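Local coordinates for BH0493 protein (Bacillus halodurans C-125, PDB 2QEE) that binds zinc and probably belongs to the amidohydrolase superfamily of metal-dependent enzymes, its reaction and substrate not being established by the name alone, at residues Leu40-Tyr52 with Ser356-Trp368. Residues are numbered along the deposited sequence; the frame is centred on the assembly and turned at random.
Sequences LLWDIDELLTYHY and SDARVLEQLIYKW. With ZN (zinc ion), chain T.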
ATOM      1  N   LEU C  40      33.517  11.967 -10.306  1.00 19.88           N
ATOM      2  CA  LEU C  40      32.627  12.820  -9.482  1.00 20.12           C
ATOM      3  C   LEU C  40      31.860  13.773 -10.380  1.00 21.65           C
ATOM      4  O   LEU C  40      32.431  14.764 -10.921  1.00 21.93           O
ATOM      5  CB  LEU C  40      33.427  13.599  -8.405  1.00 21.53           C
ATOM      6  CG  LEU C  40      32.573  14.564  -7.559  1.00 22.85           C
ATOM      7  CD1 LEU C  40      31.619  13.785  -6.639  1.00 20.04           C
ATOM      8  CD2 LEU C  40      33.455  15.446  -6.662  1.00 20.42           C
ATOM      9  N   LEU C  41      30.543  13.506 -10.526  1.00 19.20           N
ATOM     10  CA  LEU C  41      29.679  14.326 -11.380  1.00 21.22           C
ATOM     11  C   LEU C  41      29.113  15.479 -10.589  1.00 20.24           C
ATOM     12  O   LEU C  41      28.647  15.279  -9.457  1.00 20.58           O
ATOM     13  CB  LEU C  41      28.501  13.497 -11.949  1.00 20.05           C
ATOM     14  CG  LEU C  41      28.947  12.258 -12.754  1.00 23.71           C
ATOM     15  CD1 LEU C  41      27.724  11.530 -13.290  1.00 19.98           C
ATOM     16  CD2 LEU C  41      29.900  12.655 -13.957  1.00 22.41           C
ATOM     17  N   TRP C  42      29.149  16.673 -11.169  1.00 19.35           N
ATOM     18  CA  TRP C  42      28.557  17.872 -10.566  1.00 20.25           C
ATOM     19  C   TRP C  42      28.253  18.949 -11.556  1.00 21.72           C
ATOM     20  O   TRP C  42      28.841  18.978 -12.636  1.00 22.41           O
ATOM     21  CB  TRP C  42      29.400  18.467  -9.452  1.00 20.11           C
ATOM     22  CG  TRP C  42      30.824  18.954  -9.783  1.00 22.33           C
ATOM     23  CD1 TRP C  42      31.944  18.188  -9.916  1.00 23.65           C
ATOM     24  CD2 TRP C  42      31.252  20.321  -9.888  1.00 20.06           C
ATOM     25  NE1 TRP C  42      33.069  19.006 -10.149  1.00 22.31           N
ATOM     26  CE2 TRP C  42      32.659  20.313 -10.150  1.00 20.81           C
ATOM     27  CE3 TRP C  42      30.587  21.552  -9.817  1.00 20.47           C
ATOM     28  CZ2 TRP C  42      33.403  21.497 -10.292  1.00 22.45           C
ATOM     29  CZ3 TRP C  42      31.325  22.750 -10.012  1.00 23.44           C
ATOM     30  CH2 TRP C  42      32.726  22.699 -10.242  1.00 24.35           C
ATOM     31  N   ASP C  43      27.344  19.833 -11.137  1.00 18.33           N
ATOM     32  CA  ASP C  43      26.821  21.018 -11.834  1.00 18.05           C
ATOM     33  C   ASP C  43      25.425  20.891 -12.364  1.00 19.05           C
ATOM     34  O   ASP C  43      24.884  19.780 -12.418  1.00 18.99           O
ATOM     35  CB  ASP C  43      27.785  21.642 -12.881  1.00 17.47           C
ATOM     36  CG  ASP C  43      27.766  20.946 -14.238  1.00 29.53           C
ATOM     37  OD1 ASP C  43      26.822  20.206 -14.623  1.00 19.73           O
ATOM     38  OD2 ASP C  43      28.767  21.162 -14.967  1.00 24.14           O
ATOM     39  N   ILE C  44      24.857  22.013 -12.780  1.00 19.01           N
ATOM     40  CA  ILE C  44      23.423  22.048 -13.216  1.00 18.28           C
ATOM     41  C   ILE C  44      23.130  21.184 -14.452  1.00 19.51           C
ATOM     42  O   ILE C  44      22.025  20.620 -14.583  1.00 19.23           O
ATOM     43  CB  ILE C  44      22.931  23.489 -13.388  1.00 17.79           C
ATOM     44  CG1 ILE C  44      21.435  23.599 -13.702  1.00 21.30           C
ATOM     45  CG2 ILE C  44      23.776  24.206 -14.517  1.00 17.54           C
ATOM     46  CD1 ILE C  44      20.471  22.948 -12.667  1.00 22.77           C
ATOM     47  N   ASP C  45      24.055  21.133 -15.414  1.00 20.10           N
ATOM     48  CA  ASP C  45      23.874  20.247 -16.553  1.00 19.56           C
ATOM     49  C   ASP C  45      23.835  18.780 -16.161  1.00 17.22           C
ATOM     50  O   ASP C  45      23.044  18.017 -16.727  1.00 18.90           O
ATOM     51  CB  ASP C  45      24.999  20.482 -17.573  1.00 20.24           C
ATOM     52  CG  ASP C  45      24.833  21.794 -18.333  1.00 27.33           C
ATOM     53  OD1 ASP C  45      23.761  22.420 -18.296  1.00 25.81           O
ATOM     54  OD2 ASP C  45      25.790  22.198 -19.009  1.00 36.40           O
ATOM     55  N   GLU C  46      24.635  18.383 -15.175  1.00 16.58           N
ATOM     56  CA  GLU C  46      24.618  17.018 -14.677  1.00 18.44           C
ATOM     57  C   GLU C  46      23.297  16.764 -13.885  1.00 17.75           C
ATOM     58  O   GLU C  46      22.698  15.725 -14.045  1.00 18.56           O
ATOM     59  CB  GLU C  46      25.800  16.807 -13.783  1.00 21.10           C
ATOM     60  CG  GLU C  46      27.150  16.873 -14.580  1.00 23.10           C
ATOM     61  CD  GLU C  46      27.407  15.655 -15.457  1.00 30.20           C
ATOM     62  OE1 GLU C  46      26.609  14.669 -15.479  1.00 25.35           O
ATOM     63  OE2 GLU C  46      28.467  15.674 -16.121  1.00 28.88           O
ATOM     64  N   LEU C  47      22.899  17.729 -13.057  1.00 18.54           N
ATOM     65  CA  LEU C  47      21.589  17.650 -12.353  1.00 16.03           C
ATOM     66  C   LEU C  47      20.445  17.414 -13.326  1.00 17.98           C
ATOM     67  O   LEU C  47      19.627  16.543 -13.141  1.00 18.73           O
ATOM     68  CB  LEU C  47      21.283  18.913 -11.548  1.00 15.93           C
ATOM     69  CG  LEU C  47      22.070  19.072 -10.248  1.00 17.43           C
ATOM     70  CD1 LEU C  47      21.807  20.468  -9.615  1.00 20.63           C
ATOM     71  CD2 LEU C  47      21.702  17.939  -9.249  1.00 20.64           C
ATOM     72  N   LEU C  48      20.404  18.216 -14.393  1.00 16.70           N
ATOM     73  CA  LEU C  48      19.336  18.123 -15.365  1.00 17.59           C
ATOM     74  C   LEU C  48      19.358  16.851 -16.215  1.00 17.86           C
ATOM     75  O   LEU C  48      18.320  16.408 -16.687  1.00 20.27           O
ATOM     76  CB  LEU C  48      19.398  19.364 -16.259  1.00 17.24           C
ATOM     77  CG  LEU C  48      18.785  20.609 -15.602  1.00 14.34           C
ATOM     78  CD1 LEU C  48      19.129  21.865 -16.467  1.00 15.87           C
ATOM     79  CD2 LEU C  48      17.232  20.556 -15.373  1.00 15.99           C
ATOM     80  N   THR C  49      20.536  16.255 -16.406  1.00 18.61           N
ATOM     81  CA  THR C  49      20.621  15.054 -17.257  1.00 19.57           C
ATOM     82  C   THR C  49      20.722  13.747 -16.443  1.00 20.12           C
ATOM     83  O   THR C  49      20.992  12.673 -16.996  1.00 22.90           O
ATOM     84  CB  THR C  49      21.784  15.204 -18.269  1.00 19.32           C
ATOM     85  OG1 THR C  49      22.987  15.424 -17.529  1.00 21.37           O
ATOM     86  CG2 THR C  49      21.542  16.382 -19.173  1.00 21.58           C
ATOM     87  N   TYR C  50      20.514  13.856 -15.133  1.00 18.96           N
ATOM     88  CA  TYR C  50      20.244  12.739 -14.201  1.00 19.20           C
ATOM     89  C   TYR C  50      19.249  11.807 -14.910  1.00 18.01           C
ATOM     90  O   TYR C  50      18.323  12.308 -15.576  1.00 17.90           O
ATOM     91  CB  TYR C  50      19.515  13.339 -12.977  1.00 19.92           C
ATOM     92  CG  TYR C  50      19.287  12.432 -11.762  1.00 25.95           C
ATOM     93  CD1 TYR C  50      20.144  11.376 -11.460  1.00 20.32           C
ATOM     94  CD2 TYR C  50      18.242  12.715 -10.864  1.00 17.63           C
ATOM     95  CE1 TYR C  50      19.977  10.604 -10.271  1.00 20.81           C
ATOM     96  CE2 TYR C  50      18.062  11.948  -9.670  1.00 20.22           C
ATOM     97  CZ  TYR C  50      18.933  10.919  -9.371  1.00 21.71           C
ATOM     98  OH  TYR C  50      18.739  10.161  -8.228  1.00 22.26           O
ATOM     99  N   HIS C  51      19.409  10.487 -14.766  1.00 18.82           N
ATOM    100  CA  HIS C  51      18.588   9.560 -15.543  1.00 18.86           C
ATOM    101  C   HIS C  51      17.113   9.621 -15.150  1.00 21.07           C
ATOM    102  O   HIS C  51      16.236   9.299 -15.964  1.00 20.40           O
ATOM    103  CB  HIS C  51      19.132   8.131 -15.506  1.00 19.35           C
ATOM    104  CG  HIS C  51      19.069   7.453 -14.163  1.00 26.55           C
ATOM    105  ND1 HIS C  51      17.945   6.792 -13.710  1.00 27.95           N
ATOM    106  CD2 HIS C  51      20.001   7.310 -13.193  1.00 25.73           C
ATOM    107  CE1 HIS C  51      18.199   6.247 -12.531  1.00 20.63           C
ATOM    108  NE2 HIS C  51      19.437   6.546 -12.196  1.00 29.65           N
ATOM    109  N   TYR C  52      16.824  10.009 -13.901  1.00 22.68           N
ATOM    110  CA  TYR C  52      15.409  10.175 -13.527  1.00 20.02           C
ATOM    111  C   TYR C  52      14.733  11.167 -14.461  1.00 18.03           C
ATOM    112  O   TYR C  52      13.554  11.017 -14.796  1.00 18.99           O
ATOM    113  CB  TYR C  52      15.233  10.690 -12.083  1.00 20.12           C
ATOM    114  CG  TYR C  52      15.587   9.770 -10.943  1.00 23.16           C
ATOM    115  CD1 TYR C  52      16.630   8.862 -11.018  1.00 25.30           C
ATOM    116  CD2 TYR C  52      14.922   9.890  -9.691  1.00 29.80           C
ATOM    117  CE1 TYR C  52      16.967   8.055  -9.917  1.00 18.63           C
ATOM    118  CE2 TYR C  52      15.263   9.065  -8.565  1.00 21.27           C
ATOM    119  CZ  TYR C  52      16.274   8.166  -8.702  1.00 32.50           C
ATOM    120  OH  TYR C  52      16.600   7.381  -7.644  1.00 22.06           O
ATOM    121  N   SER C 356      20.811   9.058   0.178  1.00 16.12           N
ATOM    122  CA  SER C 356      20.501   9.877  -1.003  1.00 16.54           C
ATOM    123  C   SER C 356      20.574   9.120  -2.310  1.00 14.98           C
ATOM    124  O   SER C 356      19.877   9.476  -3.285  1.00 17.48           O
ATOM    125  CB  SER C 356      21.408  11.113  -1.097  1.00 17.36           C
ATOM    126  OG  SER C 356      22.747  10.738  -1.471  1.00 14.60           O
ATOM    127  N   ASP C 357      21.473   8.140  -2.369  1.00 13.42           N
ATOM    128  CA  ASP C 357      21.825   7.524  -3.643  1.00 15.92           C
ATOM    129  C   ASP C 357      22.250   8.612  -4.679  1.00 15.92           C
ATOM    130  O   ASP C 357      22.003   8.458  -5.870  1.00 17.16           O
ATOM    131  CB  ASP C 357      20.598   6.824  -4.192  1.00 19.27           C
ATOM    132  CG  ASP C 357      20.890   5.504  -4.583  1.00 39.32           C
ATOM    133  OD1 ASP C 357      21.915   5.377  -5.279  1.00 26.40           O
ATOM    134  OD2 ASP C 357      20.151   4.618  -4.130  1.00 35.76           O
ATOM    135  N   ALA C 358      22.807   9.735  -4.207  1.00 13.93           N
ATOM    136  CA  ALA C 358      23.149  10.852  -5.113  1.00 13.09           C
ATOM    137  C   ALA C 358      24.133  10.362  -6.193  1.00 14.98           C
ATOM    138  O   ALA C 358      25.142   9.742  -5.837  1.00 17.93           O
ATOM    139  CB  ALA C 358      23.789  12.027  -4.343  1.00 14.47           C
ATOM    140  N   ARG C 359      23.811  10.644  -7.448  1.00 16.83           N
ATOM    141  CA  ARG C 359      24.760  10.475  -8.577  1.00 18.83           C
ATOM    142  C   ARG C 359      25.479  11.745  -8.964  1.00 19.68           C
ATOM    143  O   ARG C 359      26.557  11.691  -9.590  1.00 21.15           O
ATOM    144  CB  ARG C 359      24.024   9.931  -9.800  1.00 18.65           C
ATOM    145  CG  ARG C 359      23.592   8.490  -9.595  1.00 24.37           C
ATOM    146  CD  ARG C 359      22.971   7.936 -10.868  1.00 32.14           C
ATOM    147  NE  ARG C 359      22.873   6.487 -10.733  1.00 41.22           N
ATOM    148  CZ  ARG C 359      23.784   5.637 -11.196  1.00 41.41           C
ATOM    149  NH1 ARG C 359      24.845   6.100 -11.860  1.00 45.92           N
ATOM    150  NH2 ARG C 359      23.626   4.330 -11.003  1.00 44.78           N
ATOM    151  N   VAL C 360      24.886  12.880  -8.631  1.00 18.07           N
ATOM    152  CA  VAL C 360      25.431  14.193  -8.970  1.00 17.88           C
ATOM    153  C   VAL C 360      25.585  14.906  -7.637  1.00 20.22           C
ATOM    154  O   VAL C 360      24.640  14.929  -6.822  1.00 18.00           O
ATOM    155  CB  VAL C 360      24.496  14.975  -9.889  1.00 18.17           C
ATOM    156  CG1 VAL C 360      25.040  16.394 -10.139  1.00 17.26           C
ATOM    157  CG2 VAL C 360      24.273  14.206 -11.234  1.00 21.73           C
ATOM    158  N   LEU C 361      26.775  15.464  -7.410  1.00 18.99           N
ATOM    159  CA  LEU C 361      27.129  16.045  -6.112  1.00 18.63           C
ATOM    160  C   LEU C 361      26.037  16.917  -5.497  1.00 17.30           C
ATOM    161  O   LEU C 361      25.657  16.682  -4.353  1.00 16.60           O
ATOM    162  CB  LEU C 361      28.392  16.911  -6.233  1.00 19.47           C
ATOM    163  CG  LEU C 361      28.887  17.603  -4.952  1.00 23.49           C
ATOM    164  CD1 LEU C 361      29.192  16.642  -3.821  1.00 18.83           C
ATOM    165  CD2 LEU C 361      30.131  18.412  -5.378  1.00 20.56           C
ATOM    166  N   GLU C 362      25.509  17.877  -6.258  1.00 17.55           N
ATOM    167  CA  GLU C 362      24.535  18.854  -5.694  1.00 17.20           C
ATOM    168  C   GLU C 362      23.235  18.225  -5.203  1.00 17.97           C
ATOM    169  O   GLU C 362      22.543  18.856  -4.380  1.00 17.68           O
ATOM    170  CB  GLU C 362      24.160  19.941  -6.680  1.00 18.30           C
ATOM    171  CG  GLU C 362      25.304  20.913  -7.001  1.00 17.33           C
ATOM    172  CD  GLU C 362      26.362  20.341  -7.959  1.00 23.62           C
ATOM    173  OE1 GLU C 362      26.198  19.241  -8.523  1.00 18.04           O
ATOM    174  OE2 GLU C 362      27.365  21.049  -8.163  1.00 21.77           O
ATOM    175  N   GLN C 363      22.946  17.008  -5.635  1.00 18.78           N
ATOM    176  CA  GLN C 363      21.736  16.310  -5.191  1.00 17.83           C
ATOM    177  C   GLN C 363      21.700  16.049  -3.672  1.00 16.56           C
ATOM    178  O   GLN C 363      20.629  15.846  -3.079  1.00 16.72           O
ATOM    179  CB  GLN C 363      21.595  14.988  -5.904  1.00 17.46           C
ATOM    180  CG  GLN C 363      21.342  15.128  -7.408  1.00 15.53           C
ATOM    181  CD  GLN C 363      21.374  13.805  -8.153  1.00 17.02           C
ATOM    182  OE1 GLN C 363      21.986  12.846  -7.719  1.00 17.64           O
ATOM    183  NE2 GLN C 363      20.711  13.757  -9.302  1.00 18.00           N
ATOM    184  N   LEU C 364      22.848  16.022  -3.017  1.00 16.08           N
ATOM    185  CA  LEU C 364      22.872  15.957  -1.545  1.00 15.55           C
ATOM    186  C   LEU C 364      22.013  17.060  -0.975  1.00 16.88           C
ATOM    187  O   LEU C 364      21.346  16.826   0.058  1.00 15.90           O
ATOM    188  CB  LEU C 364      24.304  16.119  -1.011  1.00 16.00           C
ATOM    189  CG  LEU C 364      25.190  14.958  -1.351  1.00 13.34           C
ATOM    190  CD1 LEU C 364      26.578  15.282  -0.762  1.00 16.97           C
ATOM    191  CD2 LEU C 364      24.676  13.697  -0.688  1.00 17.25           C
ATOM    192  N   ILE C 365      21.964  18.219  -1.635  1.00 15.46           N
ATOM    193  CA  ILE C 365      21.206  19.343  -1.070  1.00 16.74           C
ATOM    194  C   ILE C 365      19.723  18.921  -1.013  1.00 16.24           C
ATOM    195  O   ILE C 365      19.116  18.925   0.072  1.00 16.81           O
ATOM    196  CB  ILE C 365      21.355  20.630  -1.904  1.00 15.27           C
ATOM    197  CG1 ILE C 365      22.823  21.081  -1.843  1.00 16.56           C
ATOM    198  CG2 ILE C 365      20.471  21.792  -1.310  1.00 14.09           C
ATOM    199  CD1 ILE C 365      23.133  22.325  -2.744  1.00 19.08           C
ATOM    200  N   TYR C 366      19.159  18.576  -2.173  1.00 14.65           N
ATOM    201  CA  TYR C 366      17.679  18.315  -2.188  1.00 14.64           C
ATOM    202  C   TYR C 366      17.323  16.981  -1.568  1.00 14.60           C
ATOM    203  O   TYR C 366      16.234  16.834  -0.921  1.00 14.74           O
ATOM    204  CB  TYR C 366      17.074  18.445  -3.570  1.00 14.18           C
ATOM    205  CG  TYR C 366      16.946  17.209  -4.439  1.00 13.15           C
ATOM    206  CD1 TYR C 366      15.947  16.251  -4.190  1.00 15.38           C
ATOM    207  CD2 TYR C 366      17.793  17.016  -5.571  1.00 17.30           C
ATOM    208  CE1 TYR C 366      15.716  15.191  -5.038  1.00 14.30           C
ATOM    209  CE2 TYR C 366      17.572  15.917  -6.414  1.00 12.50           C
ATOM    210  CZ  TYR C 366      16.568  15.000  -6.137  1.00 16.20           C
ATOM    211  OH  TYR C 366      16.331  13.921  -6.974  1.00 15.02           O
ATOM    212  N   LYS C 367      18.161  15.967  -1.745  1.00 14.31           N
ATOM    213  CA  LYS C 367      17.776  14.669  -1.216  1.00 14.60           C
ATOM    214  C   LYS C 367      17.638  14.772   0.307  1.00 14.13           C
ATOM    215  O   LYS C 367      16.689  14.219   0.898  1.00 16.63           O
ATOM    216  CB  LYS C 367      18.791  13.574  -1.604  1.00 14.45           C
ATOM    217  CG  LYS C 367      18.916  13.387  -3.124  1.00 18.43           C
ATOM    218  CD  LYS C 367      18.079  12.286  -3.632  1.00 18.03           C
ATOM    219  CE  LYS C 367      18.577  11.961  -5.070  1.00 21.42           C
ATOM    220  NZ  LYS C 367      17.695  10.908  -5.646  1.00 21.39           N
ATOM    221  N   TRP C 368      18.551  15.473   0.972  1.00 14.25           N
ATOM    222  CA  TRP C 368      18.493  15.608   2.439  1.00 12.65           C
ATOM    223  C   TRP C 368      17.457  16.648   2.881  1.00 14.12           C
ATOM    224  O   TRP C 368      16.766  16.445   3.865  1.00 13.54           O
ATOM    225  CB  TRP C 368      19.922  15.831   3.020  1.00 14.20           C
ATOM    226  CG  TRP C 368      20.650  14.537   2.904  1.00 11.13           C
ATOM    227  CD1 TRP C 368      21.667  14.237   2.026  1.00 13.98           C
ATOM    228  CD2 TRP C 368      20.332  13.330   3.583  1.00 14.90           C
ATOM    229  NE1 TRP C 368      22.036  12.932   2.175  1.00 12.45           N
ATOM    230  CE2 TRP C 368      21.202  12.339   3.099  1.00 13.95           C
ATOM    231  CE3 TRP C 368      19.385  12.994   4.564  1.00 17.32           C
ATOM    232  CZ2 TRP C 368      21.180  11.035   3.568  1.00 14.57           C
ATOM    233  CZ3 TRP C 368      19.370  11.720   5.053  1.00 13.37           C
ATOM    234  CH2 TRP C 368      20.257  10.730   4.526  1.00 16.63           C
TER
HETATM  235 ZN    ZN T5023      22.570   3.364  -5.648  0.50 30.66          ZN
HETATM  236  O   HOH W   1      29.351  11.433  -8.942  1.00 25.99           O
HETATM  237  O   HOH W   2      19.128  15.975 -10.356  1.00 18.80           O
HETATM  238  O   HOH W   3      20.331   8.228  -8.010  1.00 24.07           O
HETATM  239  O   HOH W   4      20.503   5.536  -9.438  1.00 47.06           O
HETATM  240  O   HOH W   5      17.007   8.383  -5.075  1.00 33.71           O
HETATM  241  O   HOH W   6      21.489   2.104  -6.342  1.00 36.42           O
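Tyr-50, Val-360 and Leu-47 bury the most surface where residues 40-52 meet residues 356-368, and Gln-363, against the tyrosine, illustrates how one amide can serve an aromatic ring and the backbone at once. Gln-363 sets NE2 over the centre of the Tyr-50 ring, 2.9 Å above its plane, with amide and ring planes 64° apart, a placement consistent with an N-H turned toward the pi face. The other end of that amide, OE1, accepts from the backbone N of both Arg-359 and Val-360, and a water joins NE2 to Leu-47 O, so the group's rotation is fixed. With CG anti to the backbone N (chi1 -172°), the Tyr-50 side chain reaches across to Lys-367, whose NZ donates to OH over 2.9 Å; a second water ties this hydroxyl to Asp-357 O. A leucine at Tyr-50 would probably leave the Lys-367 ammonium without this acceptor and the Gln-363 amide without its aromatic face.

Val-360 wedges its branches against the helix 44-48: CG1 lies 3.7 Å from Glu-46 CB and also meets Leu-47 CD2, while CG2 faces Glu-46 O. Leu-47 CD2 continues to Gln-363 CG, at 3.4 Å. Beyond this apolar patch, Leu-361 N donates almost straight to Leu-41 O (2.8 Å), and Asp-43 N reaches Glu-362 OE1 (2.9 Å) from above the carboxylate plane; Gln-129 holds OE2.

Asp-357, which binds zinc with His-28 and His-30, places the contact beside the metal site. Helices 114-122 and 126-136 flank its Glu-362 end, helix 73-86 backs Leu-48, and the first turns of helix 363-388 carry Gln-363 and Lys-367 into the contact before the helix runs on.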